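Cytochrome P450 reductase (Amycolatopsis methanolica 239, PDB 5OGX) passes electrons from NADH, through FAD and a [2Fe-2S] cluster, to the cytochrome P450 partner that O-demethylates guaiacol and other lignin-derived aromatics. Local coordinates at residues L122-P127 with K159-H164; L128-G133 with L151-D156; G43-Q48 with L73-Q78. All blocks are in the same frame, centred on the assembly; numbering follows the deposited sequence.

Contacts 1 and 2 share the FAD-binding domain, and contact 2 is nested along the chain inside the loop closed by contact 1. Their centres lie about 10 Å apart, and they touch chiefly at N153. Contact 1 is partly buried: a strand pair with leucines inside and a lysine at its exposed end. Contact 2 is buried, with no direct hydrogen bond between its segments; two waters and a phenylalanine join its loops. Contact 3 belongs to the [2Fe-2S] domain, its nearest atoms about 12 Å from contact 2 and about 19 Å from contact 1. Also buried, it combines strand pairing with thiolate ligation of iron.

Contact 1 of 3, residues L122-P127 with K159-H164. With FAD (flavin-adenine dinucleotide), chain B.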
loop_
_atom_site.group_PDB
_atom_site.type_symbol
_atom_site.label_atom_id
_atom_site.label_comp_id
_atom_site.label_asym_id
_atom_site.label_seq_id
_atom_site.Cartn_x
_atom_site.Cartn_y
_atom_site.Cartn_z
ATOM N N LEU A 122 -3.211 -9.781 -13.403
ATOM C CA LEU A 122 -4.485 -10.409 -13.071
ATOM C C LEU A 122 -5.594 -9.732 -13.862
ATOM O O LEU A 122 -5.852 -8.538 -13.673
ATOM C CB LEU A 122 -4.783 -10.303 -11.573
ATOM C CG LEU A 122 -3.831 -10.941 -10.566
ATOM C CD1 LEU A 122 -4.405 -10.745 -9.164
ATOM C CD2 LEU A 122 -3.644 -12.425 -10.895
ATOM N N GLY A 123 -6.241 -10.488 -14.744
ATOM C CA GLY A 123 -7.353 -9.949 -15.502
ATOM C C GLY A 123 -8.645 -10.040 -14.708
ATOM O O GLY A 123 -8.914 -11.029 -14.030
ATOM N N LEU A 124 -9.445 -8.982 -14.798
ATOM C CA LEU A 124 -10.688 -8.873 -14.051
ATOM C C LEU A 124 -11.887 -9.000 -14.979
ATOM O O LEU A 124 -11.856 -8.551 -16.128
ATOM C CB LEU A 124 -10.772 -7.536 -13.314
ATOM C CG LEU A 124 -9.681 -7.312 -12.278
ATOM C CD1 LEU A 124 -9.939 -5.987 -11.561
ATOM C CD2 LEU A 124 -9.632 -8.465 -11.285
ATOM N N ALA A 125 -12.956 -9.604 -14.459
ATOM C CA ALA A 125 -14.193 -9.696 -15.232
ATOM C C ALA A 125 -14.873 -8.337 -15.377
ATOM O O ALA A 125 -15.544 -8.087 -16.389
ATOM C CB ALA A 125 -15.146 -10.700 -14.583
ATOM N N GLU A 126 -14.725 -7.460 -14.384
ATOM C CA GLU A 126 -15.318 -6.132 -14.357
ATOM C C GLU A 126 -14.269 -5.111 -13.945
ATOM O O GLU A 126 -13.367 -5.429 -13.162
ATOM C CB GLU A 126 -16.495 -6.068 -13.372
ATOM C CG GLU A 126 -17.415 -7.286 -13.415
ATOM C CD GLU A 126 -18.177 -7.404 -14.725
ATOM O OE1 GLU A 126 -18.669 -8.518 -15.035
ATOM O OE2 GLU A 126 -18.290 -6.382 -15.442
ATOM N N PRO A 127 -14.378 -3.872 -14.423
ATOM C CA PRO A 127 -13.408 -2.844 -14.018
ATOM C C PRO A 127 -13.411 -2.646 -12.512
ATOM O O PRO A 127 -14.461 -2.669 -11.863
ATOM C CB PRO A 127 -13.891 -1.578 -14.738
ATOM C CG PRO A 127 -14.771 -2.056 -15.836
ATOM C CD PRO A 127 -15.342 -3.380 -15.428
ATOM N N LYS A 159 -8.690 -3.012 -15.729
ATOM C CA LYS A 159 -9.098 -4.377 -16.021
ATOM C C LYS A 159 -7.989 -5.402 -15.874
ATOM O O LYS A 159 -8.278 -6.604 -15.870
ATOM C CB LYS A 159 -9.666 -4.469 -17.448
ATOM C CG LYS A 159 -11.048 -3.867 -17.593
ATOM C CD LYS A 159 -12.118 -4.886 -17.255
ATOM C CE LYS A 159 -12.487 -5.709 -18.477
ATOM N NZ LYS A 159 -13.186 -6.962 -18.105
ATOM N N VAL A 160 -6.735 -4.980 -15.760
ATOM C CA VAL A 160 -5.617 -5.901 -15.601
ATOM C C VAL A 160 -4.769 -5.360 -14.465
ATOM O O VAL A 160 -4.116 -4.316 -14.617
ATOM C CB VAL A 160 -4.789 -6.042 -16.883
ATOM C CG1 VAL A 160 -3.595 -6.953 -16.633
ATOM C CG2 VAL A 160 -5.652 -6.579 -18.039
ATOM N N LEU A 161 -4.783 -6.046 -13.326
ATOM C CA LEU A 161 -4.021 -5.590 -12.170
ATOM C C LEU A 161 -2.569 -6.032 -12.298
ATOM O O LEU A 161 -2.286 -7.160 -12.702
ATOM C CB LEU A 161 -4.637 -6.137 -10.878
ATOM C CG LEU A 161 -6.138 -5.884 -10.685
ATOM C CD1 LEU A 161 -6.603 -6.494 -9.354
ATOM C CD2 LEU A 161 -6.501 -4.390 -10.742
ATOM N N GLU A 162 -1.646 -5.131 -11.968
ATOM C CA GLU A 162 -0.213 -5.400 -12.083
ATOM C C GLU A 162 0.400 -5.451 -10.691
ATOM O O GLU A 162 0.389 -4.443 -9.974
ATOM C CB GLU A 162 0.493 -4.336 -12.928
ATOM C CG GLU A 162 1.996 -4.558 -13.026
ATOM C CD GLU A 162 2.707 -3.446 -13.780
ATOM O OE1 GLU A 162 2.011 -2.543 -14.266
ATOM O OE2 GLU A 162 3.950 -3.483 -13.875
ATOM N N LEU A 163 0.971 -6.605 -10.332
ATOM C CA LEU A 163 1.639 -6.799 -9.048
ATOM C C LEU A 163 3.121 -7.062 -9.280
ATOM O O LEU A 163 3.504 -7.699 -10.270
ATOM C CB LEU A 163 1.028 -7.990 -8.272
ATOM C CG LEU A 163 -0.496 -8.078 -8.262
ATOM C CD1 LEU A 163 -0.958 -9.352 -7.539
ATOM C CD2 LEU A 163 -1.074 -6.852 -7.590
ATOM N N HIS A 164 3.955 -6.582 -8.353
ATOM C CA HIS A 164 5.386 -6.894 -8.326
ATOM C C HIS A 164 5.662 -7.661 -7.045
ATOM O O HIS A 164 5.518 -7.108 -5.954
ATOM C CB HIS A 164 6.254 -5.628 -8.358
ATOM C CG HIS A 164 5.979 -4.728 -9.520
ATOM N ND1 HIS A 164 6.545 -3.477 -9.630
ATOM C CD2 HIS A 164 5.204 -4.893 -10.621
ATOM C CE1 HIS A 164 6.131 -2.907 -10.750
ATOM N NE2 HIS A 164 5.320 -3.746 -11.372
HETATM P PA FAD B . 5.416 -15.639 5.011
HETATM O O1A FAD B . 5.065 -17.107 4.968
HETATM O O2A FAD B . 4.363 -14.773 5.658
HETATM O O5B FAD B . 6.836 -15.402 5.816
HETATM C C5B FAD B . 7.801 -16.430 5.831
HETATM C C4B FAD B . 8.872 -16.046 6.892
HETATM O O4B FAD B . 9.596 -15.056 6.445
HETATM C C3B FAD B . 8.192 -15.521 8.168
HETATM O O3B FAD B . 8.913 -15.916 9.247
HETATM C C2B FAD B . 8.206 -13.983 7.993
HETATM O O2B FAD B . 8.123 -13.278 9.308
HETATM C C1B FAD B . 9.322 -13.749 7.355
HETATM N N9A FAD B . 9.190 -12.677 6.403
HETATM C C8A FAD B . 8.047 -12.198 5.894
HETATM N N7A FAD B . 8.361 -11.227 5.025
HETATM C C5A FAD B . 9.702 -11.123 4.994
HETATM C C6A FAD B . 10.534 -10.295 4.278
HETATM N N6A FAD B . 10.420 -9.229 3.299
HETATM N N1A FAD B . 11.849 -10.389 4.422
HETATM C C2A FAD B . 12.375 -11.300 5.279
HETATM N N3A FAD B . 11.561 -12.122 5.989
HETATM C C4A FAD B . 10.219 -12.022 5.837
HETATM N N1 FAD B . 5.114 -7.855 -1.005
HETATM C C2 FAD B . 5.548 -7.792 -2.395
HETATM O O2 FAD B . 6.365 -8.549 -2.800
HETATM N N3 FAD B . 4.944 -6.797 -3.293
HETATM C C4 FAD B . 3.956 -5.856 -2.863
HETATM O O4 FAD B . 3.504 -5.057 -3.613
HETATM C C4X FAD B . 3.549 -5.926 -1.426
HETATM N N5 FAD B . 2.543 -5.020 -0.964
HETATM C C5X FAD B . 2.166 -5.093 0.445
HETATM C C6 FAD B . 1.230 -4.166 0.913
HETATM C C7 FAD B . 0.879 -4.251 2.263
HETATM C C7M FAD B . -0.164 -3.185 2.595
HETATM C C8 FAD B . 1.435 -5.214 3.102
HETATM C C8M FAD B . 0.981 -5.235 4.556
HETATM C C9 FAD B . 2.376 -6.126 2.634
HETATM C C9A FAD B . 2.738 -6.047 1.304
HETATM N N10 FAD B . 3.733 -7.019 0.818
HETATM C C10 FAD B . 4.129 -6.918 -0.546
HETATM C "C1'" FAD B . 4.273 -8.072 1.695
HETATM C "C2'" FAD B . 3.392 -9.326 1.281
HETATM O "O2'" FAD B . 2.007 -9.178 1.563
HETATM C "C3'" FAD B . 3.825 -10.654 1.943
HETATM O "O3'" FAD B . 3.987 -10.421 3.313
HETATM C "C4'" FAD B . 5.149 -11.174 1.352
HETATM O "O4'" FAD B . 4.979 -11.474 -0.007
HETATM C "C5'" FAD B . 5.624 -12.445 2.087
HETATM O "O5'" FAD B . 4.537 -13.340 2.219
HETATM P P FAD B . 4.831 -14.953 2.264
HETATM O O1P FAD B . 3.523 -15.643 2.542
HETATM O O2P FAD B . 5.579 -15.406 1.033
HETATM O O3P FAD B . 5.860 -15.138 3.525
#
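The ammonium nitrogen of K159 reaches two carbonyls of the facing segment: K159 NZ lies 2.9 Å from L124 O and makes a weak bond to A125 O. Bends at chi2 and chi3, both -87°, fold the lysine back over the turn that follows strand 117-124, and its CD packs 4.0 Å from P127 CD, the two side chains running side by side. Next to this clasp, L124 N donates to K159 O, and the antiparallel pairing continues inward through the hydrogen-bonded pair L122 and L161. There L161 N meets L122 O at 2.7 Å, and L122 N returns a bond to L161 O. G123 and V160 form the non-hydrogen-bonded pair between.

On the leucine face, L124 lays CD1 against L161 CD2 at 3.9 Å, the side chains crossing at about a right angle. Farther along, L122 CD1 meets L163 CD1 at 4.1 Å. V136 touches L161 and L163, and L138 touches L163.

Strand 160-166 runs on to the flavin, where H164 O accepts a hydrogen bond from FAD N3 (2.7 Å). H164 NE2 donates almost straight to E162 OE2 (173°), which lies in the imidazole plane but is met from above the carboxylate plane. That oxygen forms salt bridges with R119 and R255, which would tend to stabilise its negative charge. A strand-fixed carbonyl thus holds the flavin N3-H, with E162 and its arginines holding the H164 ring.

Contact 2 of 3, residues L128-G133 with L151-D156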
loop_
_atom_site.group_PDB
_atom_site.type_symbol
_atom_site.label_atom_id
_atom_site.label_comp_id
_atom_site.label_asym_id
_atom_site.label_seq_id
_atom_site.Cartn_x
_atom_site.Cartn_y
_atom_site.Cartn_z
ATOM N N LEU A 128 -12.221 -2.433 -11.961
ATOM C CA LEU A 128 -12.057 -2.119 -10.550
ATOM C C LEU A 128 -11.839 -0.622 -10.383
ATOM O O LEU A 128 -10.961 -0.046 -11.032
ATOM C CB LEU A 128 -10.878 -2.885 -9.961
ATOM C CG LEU A 128 -10.661 -2.652 -8.466
ATOM C CD1 LEU A 128 -11.886 -3.179 -7.711
ATOM C CD2 LEU A 128 -9.383 -3.341 -7.995
ATOM N N ALA A 129 -12.639 0.004 -9.523
ATOM C CA ALA A 129 -12.423 1.396 -9.144
ATOM C C ALA A 129 -11.423 1.434 -7.999
ATOM O O ALA A 129 -11.634 0.770 -6.984
ATOM C CB ALA A 129 -13.735 2.053 -8.715
ATOM N N PHE A 130 -10.341 2.201 -8.163
ATOM C CA PHE A 130 -9.314 2.328 -7.127
ATOM C C PHE A 130 -8.515 3.603 -7.369
ATOM O O PHE A 130 -8.588 4.215 -8.438
ATOM C CB PHE A 130 -8.362 1.114 -7.104
ATOM C CG PHE A 130 -7.612 0.910 -8.399
ATOM C CD1 PHE A 130 -8.156 0.118 -9.400
ATOM C CD2 PHE A 130 -6.375 1.509 -8.615
ATOM C CE1 PHE A 130 -7.492 -0.075 -10.613
ATOM C CE2 PHE A 130 -5.699 1.318 -9.835
ATOM C CZ PHE A 130 -6.269 0.526 -10.829
ATOM N N GLU A 131 -7.746 3.997 -6.354
ATOM C CA GLU A 131 -6.753 5.061 -6.476
ATOM C C GLU A 131 -5.386 4.424 -6.652
ATOM O O GLU A 131 -5.096 3.412 -6.012
ATOM C CB GLU A 131 -6.720 5.943 -5.226
ATOM C CG GLU A 131 -8.042 6.631 -4.911
ATOM C CD GLU A 131 -8.411 7.646 -5.966
ATOM O OE1 GLU A 131 -7.517 8.396 -6.424
ATOM O OE2 GLU A 131 -9.591 7.684 -6.352
ATOM N N ALA A 132 -4.547 5.012 -7.516
ATOM C CA ALA A 132 -3.186 4.498 -7.656
ATOM C C ALA A 132 -2.490 4.498 -6.310
ATOM O O ALA A 132 -2.578 5.477 -5.565
ATOM C CB ALA A 132 -2.396 5.343 -8.655
ATOM N N GLY A 133 -1.805 3.391 -5.996
ATOM C CA GLY A 133 -1.155 3.211 -4.710
ATOM C C GLY A 133 -1.909 2.301 -3.760
ATOM O O GLY A 133 -1.336 1.858 -2.751
ATOM N N LEU A 151 -0.864 -2.380 -6.028
ATOM C CA LEU A 151 -1.083 -2.185 -7.455
ATOM C C LEU A 151 -0.022 -1.252 -8.013
ATOM O O LEU A 151 0.249 -0.194 -7.440
ATOM C CB LEU A 151 -2.481 -1.613 -7.712
ATOM C CG LEU A 151 -3.654 -2.499 -7.264
ATOM C CD1 LEU A 151 -4.961 -1.796 -7.580
ATOM C CD2 LEU A 151 -3.611 -3.860 -7.970
ATOM N N ALA A 152 0.578 -1.644 -9.135
ATOM C CA ALA A 152 1.413 -0.718 -9.896
ATOM C C ALA A 152 0.591 0.137 -10.850
ATOM O O ALA A 152 1.147 1.033 -11.512
ATOM C CB ALA A 152 2.483 -1.502 -10.680
ATOM N N ASN A 153 -0.713 -0.114 -10.925
ATOM C CA ASN A 153 -1.598 0.467 -11.934
ATOM C C ASN A 153 -1.849 1.947 -11.728
ATOM O O ASN A 153 -1.958 2.434 -10.599
ATOM C CB ASN A 153 -2.971 -0.190 -11.885
ATOM C CG ASN A 153 -2.915 -1.660 -12.122
ATOM O OD1 ASN A 153 -2.252 -2.405 -11.394
ATOM N ND2 ASN A 153 -3.616 -2.100 -13.141
ATOM N N THR A 154 -2.052 2.647 -12.843
ATOM C CA THR A 154 -2.829 3.873 -12.767
ATOM C C THR A 154 -4.312 3.519 -12.842
ATOM O O THR A 154 -4.691 2.417 -13.249
ATOM C CB THR A 154 -2.441 4.848 -13.882
ATOM O OG1 THR A 154 -2.450 4.167 -15.140
ATOM C CG2 THR A 154 -1.039 5.396 -13.639
ATOM N N ALA A 155 -5.155 4.455 -12.405
ATOM C CA ALA A 155 -6.568 4.143 -12.209
ATOM C C ALA A 155 -7.281 3.822 -13.515
ATOM O O ALA A 155 -8.314 3.142 -13.495
ATOM C CB ALA A 155 -7.270 5.304 -11.497
ATOM N N ASP A 156 -6.749 4.281 -14.648
ATOM C CA ASP A 156 -7.343 3.961 -15.937
ATOM C C ASP A 156 -7.040 2.535 -16.379
ATOM O O ASP A 156 -7.731 2.013 -17.263
ATOM C CB ASP A 156 -6.835 4.939 -16.997
ATOM C CG ASP A 156 -5.336 4.860 -17.166
ATOM O OD1 ASP A 156 -4.622 5.168 -16.193
ATOM O OD2 ASP A 156 -4.866 4.446 -18.246
HETATM O O HOH W 1 -10.117 2.537 -11.364
HETATM O O HOH W 2 -0.774 2.155 -8.323
#
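Two irregular loops run past each other without a direct hydrogen bond, their CA atoms 5.2 Å apart at A132 and T154 and 6.1 Å at G133 and L151. F130 makes most of the side-chain contact between them. Its chi1 of 60° sets CG between the backbone N and the carbonyl carbon; CB points toward the facing loop, and the ring lies against L151 and N153. L151 comes from the opposite direction and places CD1 over the centre of one ring face, a CH-pi contact 3.8 Å from the F130 centroid and 13° off the normal. F130 CZ lies 3.5 Å from both N153 CB and T154 O, which approach obliquely, while the N153 amide plane stands nearly perpendicular to the ring, at 88°. Smaller contacts flank the phenylalanine, with A155 CB 3.5 Å from F130 O and A132 CB equally close to N153 O.

Water does the polar work. One molecule accepts from G133 N (2.8 Å) and donates to L151 O and N153 O, so three backbone groups of the two loops share it. A second water accepts from F130 N at 3.2 Å and lies within hydrogen-bonding distance of L128 O and A155 O. The positive phi of G133 would jam a CB against the preceding carbonyl O, which calls for glycine.

Beyond the loops, N153 spends its amide on strand 160-166, with ND2 donating to V160 O and OD1 accepting from E162 N. L151 rests on L161 and L163 of that strand, and A132 and T154 touch T228, a point where the FAD-binding domain meets helix 219-232 of the NAD-binding domain.

Contact 3 of 3, residues G43-Q48 with L73-Q78; sequences GTCKLQ and LALACQ. With FES (Fe2/s2 (inorganic) cluster), chain C.
C45 and C77 ligate the same iron: C45 SG and C77 SG each lie 2.4 Å from FE2 of the cluster. Both thiolates sit between the backbone N and the carbonyl carbon of their own residue (chi1 72° and 68°). Sulfur also accepts hydrogen bonds, for C77 N donates to C45 SG at 3.4 Å and Q78 NE2, with SG close to its amide plane, to C77 SG. Such N-H donors would be expected to temper the negative charge of the thiolates and so tune the cluster's potential.

Backbone pairing carries the contact away from the iron. L47 N meets A74 O at 2.8 Å, A74 N returns to L47 O, and this hydrogen-bonded pair is flanked by the non-hydrogen-bonded pairs K46 with L75 and Q48 with L73. Nearer the cluster, A76 N approaches C45 O from above the carbonyl plane, 50° out of it. This is the plant-type [2Fe-2S] ferredoxin arrangement: C37, C42 and C45 come from one loop, and the fourth cysteine, C77, follows the edge strand 73-75 of the mixed sheet.

Apolar contacts divide between the sheet faces. On the face of L47 and A74, L47 CD1 packs 3.6 Å from A76 CB, with M33 and helix 22-28 beyond. On the face of K46 and L73, the aliphatic part of K46 crosses both leucines: CD lies 4.1 Å from L73 CD1, a bend at chi3 swings CE near L75 CD2, and the extended last bond carries NZ on to its salt bridge with E68. L73 CD2 meets Q48 CB at 3.9 Å, while Q48 OE1 accepts from R88.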
loop_
_atom_site.group_PDB
_atom_site.type_symbol
_atom_site.label_atom_id
_atom_site.label_comp_id
_atom_site.label_asym_id
_atom_site.label_seq_id
_atom_site.Cartn_x
_atom_site.Cartn_y
_atom_site.Cartn_z
ATOM N N GLY A 43 -1.931 -0.162 12.829
ATOM C CA GLY A 43 -2.576 0.653 13.844
ATOM C C GLY A 43 -3.377 1.840 13.343
ATOM O O GLY A 43 -3.972 2.550 14.169
ATOM N N THR A 44 -3.431 2.082 12.027
ATOM C CA THR A 44 -4.097 3.286 11.530
ATOM C C THR A 44 -5.616 3.196 11.552
ATOM O O THR A 44 -6.279 4.238 11.441
ATOM C CB THR A 44 -3.630 3.632 10.103
ATOM O OG1 THR A 44 -4.069 2.623 9.183
ATOM C CG2 THR A 44 -2.114 3.724 10.043
ATOM N N CYS A 45 -6.197 2.001 11.721
ATOM C CA CYS A 45 -7.649 1.875 11.771
ATOM C C CYS A 45 -8.200 1.970 13.191
ATOM O O CYS A 45 -9.351 1.598 13.421
ATOM C CB CYS A 45 -8.094 0.560 11.146
ATOM S SG CYS A 45 -7.675 -0.837 12.215
ATOM N N LYS A 46 -7.402 2.452 14.138
ATOM C CA LYS A 46 -7.848 2.526 15.522
ATOM C C LYS A 46 -9.093 3.407 15.628
ATOM O O LYS A 46 -9.208 4.442 14.958
ATOM C CB LYS A 46 -6.720 3.076 16.394
ATOM C CG LYS A 46 -6.878 2.793 17.882
ATOM C CD LYS A 46 -5.585 3.076 18.625
ATOM C CE LYS A 46 -4.632 1.895 18.556
ATOM N NZ LYS A 46 -3.319 2.207 19.203
ATOM N N LEU A 47 -10.023 2.980 16.469
ATOM C CA LEU A 47 -11.336 3.586 16.620
ATOM C C LEU A 47 -11.623 3.748 18.100
ATOM O O LEU A 47 -11.111 2.984 18.919
ATOM C CB LEU A 47 -12.454 2.696 16.055
ATOM C CG LEU A 47 -12.539 2.223 14.616
ATOM C CD1 LEU A 47 -13.626 1.197 14.496
ATOM C CD2 LEU A 47 -12.855 3.419 13.769
ATOM N N GLN A 48 -12.467 4.720 18.441
ATOM C CA GLN A 48 -13.107 4.740 19.752
ATOM C C GLN A 48 -14.498 4.143 19.620
ATOM O O GLN A 48 -15.285 4.568 18.768
ATOM C CB GLN A 48 -13.202 6.153 20.346
ATOM C CG GLN A 48 -13.940 6.157 21.705
ATOM C CD GLN A 48 -14.333 7.549 22.196
ATOM O OE1 GLN A 48 -14.244 8.533 21.466
ATOM N NE2 GLN A 48 -14.785 7.628 23.448
ATOM N N LEU A 73 -11.027 1.617 23.101
ATOM C CA LEU A 73 -10.497 1.664 21.745
ATOM C C LEU A 73 -10.513 0.269 21.129
ATOM O O LEU A 73 -10.584 -0.745 21.827
ATOM C CB LEU A 73 -9.076 2.228 21.724
ATOM C CG LEU A 73 -8.874 3.597 22.378
ATOM C CD1 LEU A 73 -7.487 4.123 22.045
ATOM C CD2 LEU A 73 -9.953 4.582 21.940
ATOM N N ALA A 74 -10.437 0.232 19.800
ATOM C CA ALA A 74 -10.438 -1.017 19.048
ATOM C C ALA A 74 -9.723 -0.785 17.725
ATOM O O ALA A 74 -9.461 0.350 17.331
ATOM C CB ALA A 74 -11.866 -1.521 18.798
ATOM N N LEU A 75 -9.391 -1.880 17.052
ATOM C CA LEU A 75 -8.903 -1.832 15.677
ATOM C C LEU A 75 -10.041 -2.253 14.758
ATOM O O LEU A 75 -10.550 -3.377 14.869
ATOM C CB LEU A 75 -7.700 -2.754 15.477
ATOM C CG LEU A 75 -6.466 -2.510 16.336
ATOM C CD1 LEU A 75 -5.380 -3.514 15.955
ATOM C CD2 LEU A 75 -5.993 -1.064 16.143
ATOM N N ALA A 76 -10.431 -1.359 13.846
ATOM C CA ALA A 76 -11.528 -1.672 12.931
ATOM C C ALA A 76 -11.283 -2.962 12.151
ATOM O O ALA A 76 -12.234 -3.690 11.847
ATOM C CB ALA A 76 -11.756 -0.513 11.962
ATOM N N CYS A 77 -10.036 -3.251 11.783
ATOM C CA CYS A 77 -9.809 -4.455 10.984
ATOM C C CYS A 77 -9.799 -5.728 11.812
ATOM O O CYS A 77 -9.787 -6.823 11.235
ATOM C CB CYS A 77 -8.488 -4.367 10.210
ATOM S SG CYS A 77 -7.052 -4.406 11.300
ATOM N N GLN A 78 -9.820 -5.626 13.145
ATOM C CA GLN A 78 -9.876 -6.812 13.982
ATOM C C GLN A 78 -11.185 -6.933 14.743
ATOM O O GLN A 78 -11.552 -8.040 15.142
ATOM C CB GLN A 78 -8.705 -6.797 14.978
ATOM C CG GLN A 78 -7.377 -6.665 14.277
ATOM C CD GLN A 78 -7.082 -7.902 13.466
ATOM O OE1 GLN A 78 -7.210 -9.024 13.971
ATOM N NE2 GLN A 78 -6.721 -7.721 12.208
HETATM FE FE1 FES C . -3.789 -1.837 9.896
HETATM FE FE2 FES C . -6.097 -2.207 11.066
HETATM S S1 FES C . -4.161 -2.253 12.036
HETATM S S2 FES C . -5.773 -1.597 8.978
#